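Local coordinates for uncharacterized protein DR_A0006 (Deinococcus radiodurans R1, PDB 3GGN), which is of unknown function but, as a COQ10-type START-domain protein of the polyketide cyclase and lipid transport family, probably binds a hydrophobic ligand, at residues D8-G13 against R139-Q144; L31-L36 against Q131-D136; L36-V41 against R48-A53. One frame throughout, in Å; residues are numbered along the deposited sequence.

Contact 1 (D8-G13 against R139-Q144); sequences DAVTIG and RFKREQ
I12 and V10 on the edge strand meet F140 and K141 on the C-terminal helix almost entirely through carbon atoms, and no hydrogen bond crosses between D8-G13 and R139-Q144. The apolar part is built round I12. Its CD1 reaches the ring of F140, 3.6 Å from CD2, the side chains crossing at about a right angle, while the same methyl lies 3.7 Å from CA of K141. The beta-branched isoleucine, favoured in strands, has an ethyl arm long enough to reach both the ring and the helix backbone. W23 of helix 16-24 meets the F140 ring edge-to-face, so the ring lies between I12 and that helix.

The second kind of contact belongs to the aliphatic stem of K141. With CG anti to the backbone N (chi1 174°) the chain leaves the helix toward the strand, extended as far as CE, and slides past I12 in the opposite direction, CG 3.8 Å from I12 CG1. Farther along, CD rests 3.6 Å from CG2 of V10, and CE comes 3.1 Å from the carbonyl O of T11. Replacement of K141 by an alanine would probably uncover V10 and I12 on this side and leave E145 without its ammonium partner.

The polar groups find their mates elsewhere. The chain of K141 bends only at its last torsion, and NZ forms a salt bridge with E145; Q144 packs its CB near I12 CG2, at 4.3 Å, and gives its amide oxygen to Q18. Over these short segments the axes of strand 8-12 and helix 139-144 run nearly parallel, 9° apart and 8.8 Å at closest approach. This is the helix-on-sheet packing of the Bet v 1-like helix-grip fold, in which the long C-terminal helix lies against the curved antiparallel sheet.

Contact 2 (L31-L36 against Q131-D136); sequences LLMTHL and QQLRDD
T34 and D136 make the tight part of this contact. The backbone N of T34 donates to OD2 of D136 at 3.0 Å with a nearly straight N-H...O angle of 163°, approaching from above the carboxylate plane. The hydroxyl OG1 also lies 3.0 Å from OD2 of D136, held between the backbone N and the carbonyl carbon by chi1 of 59°, and is as near to OD1. The exposed Q132, bent at chi2, brings NE2 to 2.6 Å from OG1 of T34. A short acidic side chain suits a helix position that must receive a turn's N-H, and R139 forms a salt bridge to OD1 and probably offsets the charge. Farther along, near L31, a water donates to O of D136 at 2.6 Å and only weakly to O of L31.

The solvent rim is looser: H35 brings only CB within 4.4 Å of Q132 OE1. In the buried interior CE of M33 touches CD1 of L133 at 4.2 Å, a light apolar contact suited to a flexible thioether. Both side chains pack on V106 of strand 102-111, and L32 packs on V22 and W23 of helix 16-24 and on F140 of helix 130-146, so L31-L36 lies between these helices and that strand.

Contact 3 (L36-V41 against R48-A53); sequences LRSVEV and RWTVEA
The indole of W49 carries V39 on one face: CG1 sits 4.1 Å from the centroid of the five-membered ring, 17° off the normal, a CH-pi contact, and CG2 lies over the same ring system nearer its rim. L36 meets the ring obliquely, its CD1 3.4 Å from CZ3 of W49, while its other methyl CD2 touches CG1 of V51. The ring stacks with W77, that of W62 meets it with the planes about 25° apart, and NE1 finds the hydroxyl of S47. A broad aromatic suits this buried face, since it offers area to V39 and L36 together. With CG of W49 anti to the carbonyl carbon, the indole lies alongside V39.

The backbones form an antiparallel beta hairpin at the edge of the sheet. E40 and R48 are a hydrogen-bonded pair, E40 N reaching R48 O at 2.8 Å and R48 N returning the bond to E40 O; V39 and W49 are a non-hydrogen-bonded one. At R37 and S38 the regular pattern breaks into a classic beta bulge: both N-H groups bond to O of T50, R37 N at 2.8 Å.

On the face of S38, T50, E40 and R48 the side chains are polar or charged. S38 OG and T50 OG1 share a water that also donates to O of R48. R37, in the bulge, lies beside T50, extended from CG to NE, and puts NH1 2.7 Å from OE2 of E52 in a salt bridge, the guanidinium and carboxylate planes turned 42° apart. R48 stands alongside E40, but its guanidinium turns to E63 for its salt bridge.

Contacts 1 and 2 both use helix 130-146, and their centres lie 12 Å apart. They are joined directly: D8 OD2 bridges to R134 NE at 2.8 Å, and F140 CD1 packs 3.5 Å from L32 CD2. Contact 2 hands over to contact 3 at L36, which belongs to both; their centres are 14 Å apart. Contacts 1 and 3 do not touch, nearest atoms about 10 Å apart, yet both involve the same sheet, contact 3 as its terminal hairpin and contact 1 through strand 4-12 at the other edge. All three reach the second subunit. In this START-like piece of a longer protein no ligand takes part in these contacts, so any pocket is inferred from the fold.

Contact 1 (D8-G13 against R139-Q144)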
loop_
_atom_site.group_PDB
_atom_site.type_symbol
_atom_site.label_atom_id
_atom_site.label_comp_id
_atom_site.label_asym_id
_atom_site.label_seq_id
_atom_site.Cartn_x
_atom_site.Cartn_y
_atom_site.Cartn_z
ATOM N N ASP B 8 0.351 -14.701 -11.081
ATOM C CA ASP B 8 -0.987 -14.249 -10.731
ATOM C C ASP B 8 -1.373 -13.191 -11.747
ATOM O O ASP B 8 -0.519 -12.666 -12.468
ATOM C CB ASP B 8 -1.009 -13.630 -9.327
ATOM C CG ASP B 8 -2.359 -13.786 -8.632
ATOM O OD1 ASP B 8 -3.405 -13.855 -9.321
ATOM O OD2 ASP B 8 -2.374 -13.835 -7.384
ATOM N N ALA B 9 -2.659 -12.883 -11.799
ATOM C CA ALA B 9 -3.169 -11.884 -12.714
ATOM C C ALA B 9 -4.371 -11.224 -12.069
ATOM O O ALA B 9 -5.078 -11.834 -11.268
ATOM C CB ALA B 9 -3.574 -12.529 -14.031
ATOM N N VAL B 10 -4.592 -9.969 -12.418
ATOM C CA VAL B 10 -5.718 -9.228 -11.896
ATOM C C VAL B 10 -6.157 -8.318 -13.026
ATOM O O VAL B 10 -5.328 -7.796 -13.778
ATOM C CB VAL B 10 -5.321 -8.389 -10.651
ATOM C CG1 VAL B 10 -4.482 -7.202 -11.063
ATOM C CG2 VAL B 10 -6.565 -7.943 -9.904
ATOM N N THR B 11 -7.466 -8.162 -13.163
ATOM C CA THR B 11 -8.020 -7.315 -14.201
ATOM C C THR B 11 -8.360 -5.991 -13.549
ATOM O O THR B 11 -8.996 -5.958 -12.496
ATOM C CB THR B 11 -9.291 -7.938 -14.793
ATOM O OG1 THR B 11 -9.015 -9.290 -15.186
ATOM C CG2 THR B 11 -9.759 -7.130 -16.003
ATOM N N ILE B 12 -7.934 -4.904 -14.177
ATOM C CA ILE B 12 -8.177 -3.580 -13.641
ATOM C C ILE B 12 -8.830 -2.665 -14.668
ATOM O O ILE B 12 -8.411 -2.609 -15.825
ATOM C CB ILE B 12 -6.858 -2.966 -13.149
ATOM C CG1 ILE B 12 -6.269 -3.871 -12.059
ATOM C CG2 ILE B 12 -7.090 -1.552 -12.645
ATOM C CD1 ILE B 12 -4.895 -3.481 -11.592
ATOM N N GLY B 13 -9.860 -1.945 -14.233
ATOM C CA GLY B 13 -10.568 -1.049 -15.132
ATOM C C GLY B 13 -9.845 0.242 -15.475
ATOM O O GLY B 13 -10.416 1.326 -15.357
ATOM N N ARG B 139 -4.435 -4.981 -3.822
ATOM C CA ARG B 139 -4.326 -3.622 -3.318
ATOM C C ARG B 139 -4.056 -2.669 -4.481
ATOM O O ARG B 139 -4.621 -1.575 -4.543
ATOM C CB ARG B 139 -3.227 -3.526 -2.251
ATOM C CG ARG B 139 -3.636 -4.219 -0.947
ATOM C CD ARG B 139 -2.725 -3.913 0.242
ATOM N NE ARG B 139 -1.430 -4.576 0.141
ATOM C CZ ARG B 139 -0.359 -4.031 -0.424
ATOM N NH1 ARG B 139 -0.432 -2.806 -0.928
ATOM N NH2 ARG B 139 0.775 -4.715 -0.498
ATOM N N PHE B 140 -3.200 -3.094 -5.403
ATOM C CA PHE B 140 -2.868 -2.298 -6.582
ATOM C C PHE B 140 -4.139 -2.028 -7.389
ATOM O O PHE B 140 -4.331 -0.932 -7.921
ATOM C CB PHE B 140 -1.840 -3.050 -7.440
ATOM C CG PHE B 140 -1.515 -2.370 -8.744
ATOM C CD1 PHE B 140 -1.015 -1.070 -8.766
ATOM C CD2 PHE B 140 -1.676 -3.048 -9.956
ATOM C CE1 PHE B 140 -0.676 -0.453 -9.981
ATOM C CE2 PHE B 140 -1.341 -2.444 -11.165
ATOM C CZ PHE B 140 -0.837 -1.137 -11.175
ATOM N N LYS B 141 -5.006 -3.032 -7.477
ATOM C CA LYS B 141 -6.266 -2.894 -8.200
ATOM C C LYS B 141 -7.159 -1.861 -7.507
ATOM O O LYS B 141 -7.639 -0.920 -8.127
ATOM C CB LYS B 141 -6.989 -4.240 -8.247
ATOM C CG LYS B 141 -8.380 -4.182 -8.862
ATOM C CD LYS B 141 -9.011 -5.569 -8.855
ATOM C CE LYS B 141 -10.298 -5.598 -9.663
ATOM N NZ LYS B 141 -11.273 -4.607 -9.165
ATOM N N ARG B 142 -7.376 -2.050 -6.209
ATOM C CA ARG B 142 -8.206 -1.137 -5.431
ATOM C C ARG B 142 -7.687 0.290 -5.485
ATOM O O ARG B 142 -8.454 1.233 -5.685
ATOM C CB ARG B 142 -8.264 -1.597 -3.972
ATOM C CG ARG B 142 -8.927 -0.614 -3.012
ATOM C CD ARG B 142 -8.919 -1.173 -1.592
ATOM N NE ARG B 142 -9.443 -0.216 -0.620
ATOM C CZ ARG B 142 -8.723 0.746 -0.056
ATOM N NH1 ARG B 142 -7.433 0.879 -0.354
ATOM N NH2 ARG B 142 -9.302 1.596 0.780
ATOM N N GLU B 143 -6.381 0.446 -5.303
ATOM C CA GLU B 143 -5.761 1.763 -5.313
ATOM C C GLU B 143 -5.939 2.470 -6.643
ATOM O O GLU B 143 -6.278 3.655 -6.685
ATOM C CB GLU B 143 -4.276 1.640 -4.967
ATOM C CG GLU B 143 -4.039 1.328 -3.497
ATOM C CD GLU B 143 -2.589 1.021 -3.180
ATOM O OE1 GLU B 143 -1.701 1.760 -3.657
ATOM O OE2 GLU B 143 -2.342 0.041 -2.445
ATOM N N GLN B 144 -5.712 1.746 -7.732
ATOM C CA GLN B 144 -5.861 2.320 -9.058
ATOM C C GLN B 144 -7.314 2.648 -9.381
ATOM O O GLN B 144 -7.605 3.742 -9.859
ATOM C CB GLN B 144 -5.300 1.368 -10.120
ATOM C CG GLN B 144 -3.780 1.333 -10.172
ATOM C CD GLN B 144 -3.185 2.648 -10.636
ATOM O OE1 GLN B 144 -3.607 3.209 -11.653
ATOM N NE2 GLN B 144 -2.198 3.143 -9.904
#

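Contact 2 (L31-L36 against Q131-D136)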
loop_
_atom_site.group_PDB
_atom_site.type_symbol
_atom_site.label_atom_id
_atom_site.label_comp_id
_atom_site.label_asym_id
_atom_site.label_seq_id
_atom_site.Cartn_x
_atom_site.Cartn_y
_atom_site.Cartn_z
ATOM N N LEU B 31 6.608 -1.032 -3.380
ATOM C CA LEU B 31 5.253 -0.724 -2.926
ATOM C C LEU B 31 4.308 -1.727 -3.589
ATOM O O LEU B 31 3.306 -2.143 -3.002
ATOM C CB LEU B 31 4.870 0.709 -3.322
ATOM C CG LEU B 31 5.652 1.839 -2.632
ATOM C CD1 LEU B 31 5.476 3.151 -3.388
ATOM C CD2 LEU B 31 5.181 1.980 -1.188
ATOM N N LEU B 32 4.653 -2.124 -4.813
ATOM C CA LEU B 32 3.862 -3.087 -5.578
ATOM C C LEU B 32 4.175 -4.521 -5.149
ATOM O O LEU B 32 3.265 -5.317 -4.917
ATOM C CB LEU B 32 4.141 -2.935 -7.080
ATOM C CG LEU B 32 3.792 -1.593 -7.732
ATOM C CD1 LEU B 32 4.208 -1.603 -9.202
ATOM C CD2 LEU B 32 2.303 -1.340 -7.598
ATOM N N MET B 33 5.462 -4.848 -5.063
ATOM C CA MET B 33 5.904 -6.182 -4.653
ATOM C C MET B 33 6.518 -6.024 -3.260
ATOM O O MET B 33 7.676 -5.638 -3.116
ATOM C CB MET B 33 6.949 -6.721 -5.635
ATOM C CG MET B 33 6.555 -6.573 -7.089
ATOM S SD MET B 33 7.560 -7.544 -8.228
ATOM C CE MET B 33 6.310 -8.587 -8.873
ATOM N N THR B 34 5.736 -6.343 -2.238
ATOM C CA THR B 34 6.178 -6.172 -0.860
ATOM C C THR B 34 7.343 -7.023 -0.365
ATOM O O THR B 34 7.932 -6.707 0.667
ATOM C CB THR B 34 4.985 -6.315 0.104
ATOM O OG1 THR B 34 4.385 -7.606 -0.047
ATOM C CG2 THR B 34 3.951 -5.249 -0.201
ATOM N N HIS B 35 7.696 -8.085 -1.081
ATOM C CA HIS B 35 8.823 -8.911 -0.644
ATOM C C HIS B 35 10.156 -8.202 -0.904
ATOM O O HIS B 35 11.192 -8.586 -0.359
ATOM C CB HIS B 35 8.815 -10.275 -1.345
ATOM C CG HIS B 35 8.760 -10.195 -2.839
ATOM N ND1 HIS B 35 7.682 -9.664 -3.518
ATOM C CD2 HIS B 35 9.637 -10.604 -3.787
ATOM C CE1 HIS B 35 7.897 -9.754 -4.819
ATOM N NE2 HIS B 35 9.075 -10.320 -5.009
ATOM N N LEU B 36 10.120 -7.161 -1.728
ATOM C CA LEU B 36 11.321 -6.404 -2.062
ATOM C C LEU B 36 11.536 -5.263 -1.083
ATOM O O LEU B 36 10.579 -4.633 -0.635
ATOM C CB LEU B 36 11.205 -5.833 -3.476
ATOM C CG LEU B 36 11.084 -6.827 -4.631
ATOM C CD1 LEU B 36 10.968 -6.054 -5.942
ATOM C CD2 LEU B 36 12.296 -7.756 -4.661
ATOM N N GLN B 131 0.495 -15.977 -1.981
ATOM C CA GLN B 131 -0.543 -15.268 -1.249
ATOM C C GLN B 131 -0.144 -13.794 -1.105
ATOM O O GLN B 131 -0.988 -12.896 -1.174
ATOM C CB GLN B 131 -0.755 -15.891 0.131
ATOM C CG GLN B 131 -1.881 -15.244 0.931
ATOM C CD GLN B 131 -3.235 -15.349 0.249
ATOM O OE1 GLN B 131 -3.762 -14.361 -0.277
ATOM N NE2 GLN B 131 -3.807 -16.550 0.252
ATOM N N GLN B 132 1.147 -13.546 -0.913
ATOM C CA GLN B 132 1.625 -12.175 -0.764
ATOM C C GLN B 132 1.452 -11.441 -2.096
ATOM O O GLN B 132 1.003 -10.295 -2.126
ATOM C CB GLN B 132 3.089 -12.172 -0.307
ATOM C CG GLN B 132 3.733 -10.790 -0.238
ATOM C CD GLN B 132 4.642 -10.603 0.976
ATOM O OE1 GLN B 132 5.497 -11.438 1.273
ATOM N NE2 GLN B 132 4.460 -9.493 1.679
ATOM N N LEU B 133 1.792 -12.106 -3.197
ATOM C CA LEU B 133 1.635 -11.493 -4.511
ATOM C C LEU B 133 0.155 -11.175 -4.746
ATOM O O LEU B 133 -0.182 -10.067 -5.171
ATOM C CB LEU B 133 2.161 -12.420 -5.617
ATOM C CG LEU B 133 2.124 -11.848 -7.047
ATOM C CD1 LEU B 133 3.021 -10.618 -7.150
ATOM C CD2 LEU B 133 2.582 -12.907 -8.041
ATOM N N ARG B 134 -0.728 -12.135 -4.461
ATOM C CA ARG B 134 -2.169 -11.914 -4.636
ATOM C C ARG B 134 -2.611 -10.651 -3.896
ATOM O O ARG B 134 -3.268 -9.785 -4.471
ATOM C CB ARG B 134 -2.983 -13.108 -4.114
ATOM C CG ARG B 134 -4.505 -12.847 -4.060
ATOM C CD ARG B 134 -5.055 -12.512 -5.432
ATOM N NE ARG B 134 -4.926 -13.649 -6.332
ATOM C CZ ARG B 134 -5.663 -14.751 -6.241
ATOM N NH1 ARG B 134 -6.586 -14.853 -5.293
ATOM N NH2 ARG B 134 -5.462 -15.758 -7.080
ATOM N N ASP B 135 -2.244 -10.548 -2.622
ATOM C CA ASP B 135 -2.602 -9.383 -1.822
ATOM C C ASP B 135 -2.066 -8.091 -2.450
ATOM O O ASP B 135 -2.792 -7.101 -2.551
ATOM C CB ASP B 135 -2.063 -9.512 -0.388
ATOM C CG ASP B 135 -2.689 -10.673 0.379
ATOM O OD1 ASP B 135 -3.826 -11.071 0.044
ATOM O OD2 ASP B 135 -2.047 -11.178 1.330
ATOM N N ASP B 136 -0.798 -8.100 -2.855
ATOM C CA ASP B 136 -0.188 -6.923 -3.473
ATOM C C ASP B 136 -0.959 -6.486 -4.725
ATOM O O ASP B 136 -1.205 -5.285 -4.944
ATOM C CB ASP B 136 1.270 -7.207 -3.861
ATOM C CG ASP B 136 2.187 -7.386 -2.659
ATOM O OD1 ASP B 136 1.823 -6.976 -1.533
ATOM O OD2 ASP B 136 3.300 -7.922 -2.850
HETATM O O HOH W 1 0.331 -3.328 -4.166
#

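Contact 3 (L36-V41 against R48-A53)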
loop_
_atom_site.group_PDB
_atom_site.type_symbol
_atom_site.label_atom_id
_atom_site.label_comp_id
_atom_site.label_asym_id
_atom_site.label_seq_id
_atom_site.Cartn_x
_atom_site.Cartn_y
_atom_site.Cartn_z
ATOM N N LEU B 36 10.120 -7.161 -1.728
ATOM C CA LEU B 36 11.321 -6.404 -2.062
ATOM C C LEU B 36 11.536 -5.263 -1.083
ATOM O O LEU B 36 10.579 -4.633 -0.635
ATOM C CB LEU B 36 11.205 -5.833 -3.476
ATOM C CG LEU B 36 11.084 -6.827 -4.631
ATOM C CD1 LEU B 36 10.968 -6.054 -5.942
ATOM C CD2 LEU B 36 12.296 -7.756 -4.661
ATOM N N ARG B 37 12.795 -4.997 -0.752
ATOM C CA ARG B 37 13.128 -3.916 0.164
ATOM C C ARG B 37 13.432 -2.656 -0.639
ATOM O O ARG B 37 12.925 -1.576 -0.331
ATOM C CB ARG B 37 14.347 -4.279 1.017
ATOM C CG ARG B 37 14.774 -3.172 1.971
ATOM C CD ARG B 37 16.147 -3.444 2.569
ATOM N NE ARG B 37 16.600 -2.354 3.430
ATOM C CZ ARG B 37 16.099 -2.089 4.634
ATOM N NH1 ARG B 37 15.122 -2.840 5.130
ATOM N NH2 ARG B 37 16.569 -1.068 5.340
ATOM N N SER B 38 14.255 -2.799 -1.675
ATOM C CA SER B 38 14.611 -1.660 -2.507
ATOM C C SER B 38 15.048 -2.040 -3.924
ATOM O O SER B 38 15.544 -3.144 -4.170
ATOM C CB SER B 38 15.733 -0.861 -1.839
ATOM O OG SER B 38 16.941 -1.610 -1.808
ATOM N N VAL B 39 14.847 -1.105 -4.847
ATOM C CA VAL B 39 15.236 -1.274 -6.237
ATOM C C VAL B 39 15.894 0.043 -6.629
ATOM O O VAL B 39 15.275 1.101 -6.542
ATOM C CB VAL B 39 14.018 -1.544 -7.157
ATOM C CG1 VAL B 39 14.483 -1.714 -8.602
ATOM C CG2 VAL B 39 13.287 -2.796 -6.700
ATOM N N GLU B 40 17.150 -0.034 -7.053
ATOM C CA GLU B 40 17.920 1.147 -7.426
ATOM C C GLU B 40 18.343 1.106 -8.893
ATOM O O GLU B 40 18.869 0.099 -9.362
ATOM C CB GLU B 40 19.170 1.222 -6.544
ATOM C CG GLU B 40 19.961 2.517 -6.647
ATOM C CD GLU B 40 21.424 2.327 -6.280
ATOM O OE1 GLU B 40 21.728 1.432 -5.464
ATOM O OE2 GLU B 40 22.271 3.077 -6.805
ATOM N N VAL B 41 18.122 2.197 -9.616
ATOM C CA VAL B 41 18.514 2.244 -11.024
ATOM C C VAL B 41 20.016 2.512 -11.118
ATOM O O VAL B 41 20.540 3.354 -10.393
ATOM C CB VAL B 41 17.750 3.361 -11.785
ATOM C CG1 VAL B 41 18.209 3.424 -13.237
ATOM C CG2 VAL B 41 16.247 3.099 -11.721
ATOM N N ARG B 48 19.905 -2.359 -9.109
ATOM C CA ARG B 48 20.338 -3.143 -7.962
ATOM C C ARG B 48 19.118 -3.451 -7.110
ATOM O O ARG B 48 18.408 -2.539 -6.690
ATOM C CB ARG B 48 21.343 -2.352 -7.127
ATOM C CG ARG B 48 21.844 -3.083 -5.899
ATOM C CD ARG B 48 23.362 -3.033 -5.859
ATOM N NE ARG B 48 23.915 -3.576 -7.098
ATOM C CZ ARG B 48 25.183 -3.454 -7.477
ATOM N NH1 ARG B 48 26.045 -2.801 -6.710
ATOM N NH2 ARG B 48 25.586 -3.983 -8.628
ATOM N N TRP B 49 18.882 -4.731 -6.856
ATOM C CA TRP B 49 17.741 -5.158 -6.061
ATOM C C TRP B 49 18.191 -5.619 -4.669
ATOM O O TRP B 49 19.311 -6.094 -4.498
ATOM C CB TRP B 49 17.016 -6.294 -6.786
ATOM C CG TRP B 49 16.394 -5.884 -8.097
ATOM C CD1 TRP B 49 16.996 -5.198 -9.113
ATOM C CD2 TRP B 49 15.051 -6.137 -8.527
ATOM N NE1 TRP B 49 16.106 -5.002 -10.148
ATOM C CE2 TRP B 49 14.906 -5.570 -9.814
ATOM C CE3 TRP B 49 13.955 -6.790 -7.951
ATOM C CZ2 TRP B 49 13.707 -5.633 -10.531
ATOM C CZ3 TRP B 49 12.760 -6.854 -8.668
ATOM C CH2 TRP B 49 12.648 -6.276 -9.945
ATOM N N THR B 50 17.304 -5.479 -3.686
ATOM C CA THR B 50 17.597 -5.857 -2.309
ATOM C C THR B 50 16.351 -6.369 -1.585
ATOM O O THR B 50 15.263 -5.819 -1.750
ATOM C CB THR B 50 18.140 -4.650 -1.520
ATOM O OG1 THR B 50 19.223 -4.054 -2.244
ATOM C CG2 THR B 50 18.637 -5.083 -0.142
ATOM N N VAL B 51 16.527 -7.421 -0.788
ATOM C CA VAL B 51 15.445 -8.014 -0.004
ATOM C C VAL B 51 15.913 -8.251 1.435
ATOM O O VAL B 51 17.104 -8.346 1.694
ATOM C CB VAL B 51 14.989 -9.370 -0.577
ATOM C CG1 VAL B 51 14.291 -9.170 -1.912
ATOM C CG2 VAL B 51 16.193 -10.296 -0.723
ATOM N N GLU B 52 14.961 -8.353 2.359
ATOM C CA GLU B 52 15.266 -8.581 3.770
ATOM C C GLU B 52 15.630 -10.030 4.080
ATOM O O GLU B 52 14.787 -10.923 4.008
ATOM C CB GLU B 52 14.076 -8.156 4.630
ATOM C CG GLU B 52 13.992 -6.659 4.843
ATOM C CD GLU B 52 15.137 -6.139 5.686
ATOM O OE1 GLU B 52 15.201 -6.495 6.882
ATOM O OE2 GLU B 52 15.978 -5.384 5.156
ATOM N N ALA B 53 16.890 -10.257 4.433
ATOM C CA ALA B 53 17.365 -11.597 4.755
ATOM C C ALA B 53 17.192 -11.893 6.243
ATOM O O ALA B 53 17.239 -10.988 7.076
ATOM C CB ALA B 53 18.830 -11.740 4.361
HETATM O O HOH W 2 18.699 -2.135 -3.948
#